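Local coordinates for protein LC-Est1C (Uncultured organism, PDB 3WYD) that probably hydrolyses carboxylic ester bonds as the C-terminal alpha/beta-hydrolase domain of a metagenome-derived carboxylesterase, at residues Y85-I97 with G122-F134. Residues are numbered along the deposited sequence; the frame is centred on the assembly and turned at random.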
loop_
_atom_site.group_PDB
_atom_site.type_symbol
_atom_site.label_atom_id
_atom_site.label_comp_id
_atom_site.label_asym_id
_atom_site.label_seq_id
_atom_site.Cartn_x
_atom_site.Cartn_y
_atom_site.Cartn_z
ATOM N N TYR A 85 1.391 -6.526 -2.141
ATOM C CA TYR A 85 2.088 -7.622 -2.830
ATOM C C TYR A 85 1.818 -8.960 -2.169
ATOM O O TYR A 85 2.703 -9.816 -2.101
ATOM C CB TYR A 85 3.595 -7.376 -2.841
ATOM C CG TYR A 85 3.976 -6.231 -3.727
ATOM C CD1 TYR A 85 4.075 -6.381 -5.107
ATOM C CD2 TYR A 85 4.311 -4.996 -3.169
ATOM C CE1 TYR A 85 4.450 -5.306 -5.908
ATOM C CE2 TYR A 85 4.715 -3.945 -3.950
ATOM C CZ TYR A 85 4.759 -4.084 -5.303
ATOM O OH TYR A 85 5.095 -3.000 -6.062
ATOM N N VAL A 86 0.592 -9.128 -1.697
ATOM C CA VAL A 86 0.155 -10.371 -1.050
ATOM C C VAL A 86 -0.772 -11.180 -1.978
ATOM O O VAL A 86 -1.426 -10.615 -2.864
ATOM C CB VAL A 86 -0.618 -10.064 0.253
ATOM C CG1 VAL A 86 0.315 -9.518 1.337
ATOM C CG2 VAL A 86 -1.755 -9.082 -0.021
ATOM N N GLY A 87 -0.842 -12.493 -1.756
ATOM C CA GLY A 87 -1.730 -13.364 -2.531
ATOM C C GLY A 87 -1.400 -13.335 -4.020
ATOM O O GLY A 87 -0.250 -13.542 -4.406
ATOM N N PRO A 88 -2.409 -13.078 -4.873
ATOM C CA PRO A 88 -2.145 -13.115 -6.315
ATOM C C PRO A 88 -1.023 -12.163 -6.775
ATOM O O PRO A 88 -0.265 -12.513 -7.672
ATOM C CB PRO A 88 -3.500 -12.736 -6.946
ATOM C CG PRO A 88 -4.382 -12.293 -5.794
ATOM C CD PRO A 88 -3.845 -12.927 -4.567
ATOM N N ALA A 89 -0.957 -10.960 -6.206
ATOM C CA ALA A 89 0.168 -10.044 -6.431
ATOM C C ALA A 89 1.546 -10.646 -6.158
ATOM O O ALA A 89 2.509 -10.335 -6.880
ATOM C CB ALA A 89 -0.008 -8.801 -5.598
ATOM N N GLU A 90 1.674 -11.382 -5.052
ATOM C CA GLU A 90 2.916 -12.113 -4.750
ATOM C C GLU A 90 3.208 -13.151 -5.824
ATOM O O GLU A 90 4.331 -13.247 -6.311
ATOM C CB GLU A 90 2.822 -12.820 -3.386
ATOM C CG GLU A 90 3.992 -13.786 -3.108
ATOM C CD GLU A 90 3.966 -14.360 -1.710
ATOM O OE1 GLU A 90 3.882 -13.595 -0.739
ATOM O OE2 GLU A 90 3.987 -15.610 -1.564
ATOM N N ARG A 91 2.192 -13.935 -6.191
ATOM C CA ARG A 91 2.390 -14.957 -7.202
ATOM C C ARG A 91 2.785 -14.330 -8.527
ATOM O O ARG A 91 3.672 -14.853 -9.230
ATOM C CB ARG A 91 1.120 -15.807 -7.358
ATOM C CG ARG A 91 1.168 -17.076 -6.529
ATOM C CD ARG A 91 -0.220 -17.600 -6.167
ATOM N NE ARG A 91 -0.330 -17.876 -4.731
ATOM C CZ ARG A 91 -1.240 -17.330 -3.926
ATOM N NH1 ARG A 91 -2.161 -16.504 -4.416
ATOM N NH2 ARG A 91 -1.247 -17.630 -2.633
ATOM N N ASP A 92 2.220 -13.159 -8.823
ATOM C CA ASP A 92 2.669 -12.370 -9.977
ATOM C C ASP A 92 4.166 -12.117 -9.939
ATOM O O ASP A 92 4.880 -12.392 -10.907
ATOM C CB ASP A 92 1.935 -11.035 -10.055
ATOM C CG ASP A 92 0.552 -11.169 -10.668
ATOM O OD1 ASP A 92 0.380 -12.035 -11.564
ATOM O OD2 ASP A 92 -0.360 -10.432 -10.237
ATOM N N VAL A 93 4.667 -11.666 -8.789
ATOM C CA VAL A 93 6.086 -11.433 -8.696
ATOM C C VAL A 93 6.897 -12.682 -8.921
ATOM O O VAL A 93 7.929 -12.667 -9.621
ATOM C CB VAL A 93 6.488 -10.745 -7.360
ATOM C CG1 VAL A 93 8.000 -10.623 -7.294
ATOM C CG2 VAL A 93 5.876 -9.376 -7.317
ATOM N N MET A 94 6.478 -13.795 -8.326
ATOM C CA MET A 94 7.273 -14.996 -8.491
ATOM C C MET A 94 7.237 -15.498 -9.915
ATOM O O MET A 94 8.219 -16.028 -10.416
ATOM C CB MET A 94 6.851 -16.080 -7.492
ATOM C CG MET A 94 6.996 -15.653 -6.000
ATOM S SD MET A 94 8.613 -14.935 -5.538
ATOM C CE MET A 94 9.679 -16.328 -5.808
ATOM N N ASP A 95 6.120 -15.266 -10.575
ATOM C CA ASP A 95 5.977 -15.660 -11.970
ATOM C C ASP A 95 6.862 -14.819 -12.888
ATOM O O ASP A 95 7.440 -15.333 -13.856
ATOM C CB ASP A 95 4.523 -15.555 -12.412
ATOM C CG ASP A 95 3.658 -16.687 -11.882
ATOM O OD1 ASP A 95 4.187 -17.668 -11.309
ATOM O OD2 ASP A 95 2.432 -16.582 -12.039
ATOM N N VAL A 96 6.995 -13.523 -12.588
ATOM C CA VAL A 96 7.953 -12.681 -13.292
ATOM C C VAL A 96 9.375 -13.188 -13.129
ATOM O O VAL A 96 10.109 -13.353 -14.113
ATOM C CB VAL A 96 7.877 -11.220 -12.812
ATOM C CG1 VAL A 96 9.040 -10.399 -13.384
ATOM C CG2 VAL A 96 6.525 -10.636 -13.157
ATOM N N ILE A 97 9.747 -13.576 -11.900
ATOM C CA ILE A 97 11.073 -14.117 -11.672
ATOM C C ILE A 97 11.289 -15.371 -12.531
ATOM O O ILE A 97 12.358 -15.534 -13.118
ATOM C CB ILE A 97 11.362 -14.402 -10.149
ATOM C CG1 ILE A 97 11.434 -13.081 -9.355
ATOM C CG2 ILE A 97 12.659 -15.213 -9.965
ATOM C CD1 ILE A 97 11.263 -13.253 -7.814
ATOM N N GLY A 122 6.390 -5.311 0.370
ATOM C CA GLY A 122 6.439 -6.460 -0.512
ATOM C C GLY A 122 7.749 -7.199 -0.474
ATOM O O GLY A 122 7.790 -8.422 -0.560
ATOM N N THR A 123 8.849 -6.452 -0.401
ATOM C CA THR A 123 10.166 -7.102 -0.312
ATOM C C THR A 123 10.214 -8.075 0.866
ATOM O O THR A 123 10.673 -9.213 0.726
ATOM C CB THR A 123 11.290 -6.054 -0.178
ATOM O OG1 THR A 123 11.370 -5.285 -1.382
ATOM C CG2 THR A 123 12.665 -6.675 0.029
ATOM N N TRP A 124 9.800 -7.608 2.030
ATOM C CA TRP A 124 9.802 -8.514 3.180
ATOM C C TRP A 124 8.774 -9.628 3.068
ATOM O O TRP A 124 9.097 -10.778 3.401
ATOM C CB TRP A 124 9.550 -7.738 4.475
ATOM C CG TRP A 124 10.845 -7.317 5.195
ATOM C CD1 TRP A 124 11.941 -8.099 5.406
ATOM C CD2 TRP A 124 11.141 -6.036 5.778
ATOM N NE1 TRP A 124 12.896 -7.391 6.107
ATOM C CE2 TRP A 124 12.393 -6.150 6.427
ATOM C CE3 TRP A 124 10.410 -4.845 5.913
ATOM C CZ2 TRP A 124 12.946 -5.093 7.194
ATOM C CZ3 TRP A 124 10.968 -3.762 6.623
ATOM C CH2 TRP A 124 12.257 -3.901 7.230
ATOM N N SER A 125 7.547 -9.294 2.694
ATOM C CA SER A 125 6.510 -10.351 2.732
ATOM C C SER A 125 6.755 -11.436 1.700
ATOM O O SER A 125 6.557 -12.645 1.984
ATOM C CB SER A 125 5.109 -9.772 2.620
ATOM O OG SER A 125 4.922 -9.130 1.402
ATOM N N ILE A 126 7.195 -11.058 0.504
ATOM C CA ILE A 126 7.489 -12.064 -0.514
ATOM C C ILE A 126 8.643 -12.955 -0.108
ATOM O O ILE A 126 8.612 -14.157 -0.287
ATOM C CB ILE A 126 7.678 -11.420 -1.883
ATOM C CG1 ILE A 126 6.369 -10.759 -2.304
ATOM C CG2 ILE A 126 8.283 -12.415 -2.920
ATOM C CD1 ILE A 126 6.614 -9.878 -3.591
ATOM N N ALA A 127 9.712 -12.361 0.417
ATOM C CA ALA A 127 10.846 -13.140 0.851
ATOM C C ALA A 127 10.448 -14.100 1.986
ATOM O O ALA A 127 10.922 -15.227 2.045
ATOM C CB ALA A 127 11.983 -12.199 1.294
ATOM N N MET A 128 9.601 -13.648 2.906
ATOM C CA MET A 128 9.199 -14.575 3.996
ATOM C C MET A 128 8.451 -15.784 3.475
ATOM O O MET A 128 8.556 -16.879 4.027
ATOM C CB MET A 128 8.359 -13.869 5.024
ATOM C CG MET A 128 9.163 -12.826 5.832
ATOM S SD MET A 128 8.124 -11.868 6.923
ATOM C CE MET A 128 9.381 -10.880 7.705
ATOM N N ASN A 129 7.689 -15.576 2.422
ATOM C CA ASN A 129 6.986 -16.706 1.793
ATOM C C ASN A 129 7.812 -17.603 0.872
ATOM O O ASN A 129 7.430 -18.744 0.534
ATOM C CB ASN A 129 5.767 -16.194 1.068
ATOM C CG ASN A 129 4.646 -15.842 2.036
ATOM O OD1 ASN A 129 4.545 -16.411 3.134
ATOM N ND2 ASN A 129 3.813 -14.900 1.645
ATOM N N HIS A 130 8.946 -17.062 0.462
ATOM C CA HIS A 130 9.850 -17.736 -0.457
ATOM C C HIS A 130 11.241 -17.503 0.035
ATOM O O HIS A 130 12.074 -16.903 -0.657
ATOM C CB HIS A 130 9.699 -17.165 -1.880
ATOM C CG HIS A 130 8.355 -17.400 -2.443
ATOM N ND1 HIS A 130 7.324 -16.509 -2.293
ATOM C CD2 HIS A 130 7.822 -18.507 -3.007
ATOM C CE1 HIS A 130 6.219 -17.028 -2.807
ATOM N NE2 HIS A 130 6.506 -18.229 -3.263
ATOM N N PRO A 131 11.571 -18.102 1.182
ATOM C CA PRO A 131 12.791 -17.787 1.897
ATOM C C PRO A 131 14.058 -18.302 1.227
ATOM O O PRO A 131 15.171 -17.939 1.625
ATOM C CB PRO A 131 12.555 -18.434 3.263
ATOM C CG PRO A 131 11.608 -19.544 2.988
ATOM C CD PRO A 131 10.681 -18.958 1.982
ATOM N N ASP A 132 13.911 -19.227 0.278
ATOM C CA ASP A 132 15.065 -19.901 -0.290
ATOM C C ASP A 132 15.533 -19.313 -1.618
ATOM O O ASP A 132 16.496 -19.777 -2.211
ATOM C CB ASP A 132 14.729 -21.399 -0.441
ATOM C CG ASP A 132 14.320 -22.017 0.893
ATOM O OD1 ASP A 132 14.950 -21.618 1.897
ATOM O OD2 ASP A 132 13.365 -22.834 0.928
ATOM N N VAL A 133 14.871 -18.248 -2.074
ATOM C CA VAL A 133 15.132 -17.714 -3.417
ATOM C C VAL A 133 16.144 -16.574 -3.424
ATOM O O VAL A 133 17.052 -16.541 -4.262
ATOM C CB VAL A 133 13.838 -17.160 -4.038
ATOM C CG1 VAL A 133 14.168 -16.406 -5.364
ATOM C CG2 VAL A 133 12.829 -18.288 -4.336
ATOM N N PHE A 134 16.016 -15.656 -2.468
ATOM C CA PHE A 134 16.697 -14.370 -2.576
ATOM C C PHE A 134 18.018 -14.336 -1.861
ATOM O O PHE A 134 18.169 -14.885 -0.756
ATOM C CB PHE A 134 15.797 -13.247 -2.050
ATOM C CG PHE A 134 14.542 -13.101 -2.835
ATOM C CD1 PHE A 134 14.557 -12.487 -4.085
ATOM C CD2 PHE A 134 13.343 -13.617 -2.361
ATOM C CE1 PHE A 134 13.382 -12.449 -4.843
ATOM C CE2 PHE A 134 12.194 -13.645 -3.143
ATOM C CZ PHE A 134 12.201 -13.022 -4.378
HETATM O O HOH W 1 3.639 -11.164 -0.072
#
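Glu90 OE1 is gripped twice: Asn129 ND2 donates to its syn lone pair at 2.7 Å, nearly straight at 170° and in the amide plane, and a water donates to it at 2.5 Å. The same water donates to Tyr85 O and meets Ser125 OG, which is also hydrogen-bonded to Tyr121 O, so three residues of both segments share one bridging molecule. With CG anti to the backbone N (chi1 171°) and the chain extended beyond it, Glu90 carries its carboxylate across to the C-terminal end of helix 118-129. There OE2 lies at the edge of the His130 ring, 2.9 Å from CE1, and the nearby negative charge would probably polarise the imidazole. A weak bond runs from His130 ND1 back to Ile126 O. Met94, bent at chi2 and chi3, folds over one ring face: CG makes a CH-pi contact 3.8 Å from the centroid, and SD lies over the same ring. SD also touches Ile126 CG2 at 3.6 Å and faces the edge of Phe134 in a Met-aromatic contact, while CE meets Val133 CG2 tip to tip. Deeper in, Ile126 CD1 packs on Val93 CG2, and Ile97 CD1 reaches the Phe134 edge at CZ, 3.6 Å away. Tyr85 lies against the bare CA of Gly122, its OH bonded to His44 O. Helices 88-103 and 118-129, their short segments crossing at -76°, thus lie against the central sheet of the alpha/beta-hydrolase fold, Val93 and Ile126 both resting on Leu43 of strand 37-43, and Phe134 on strand 110-116.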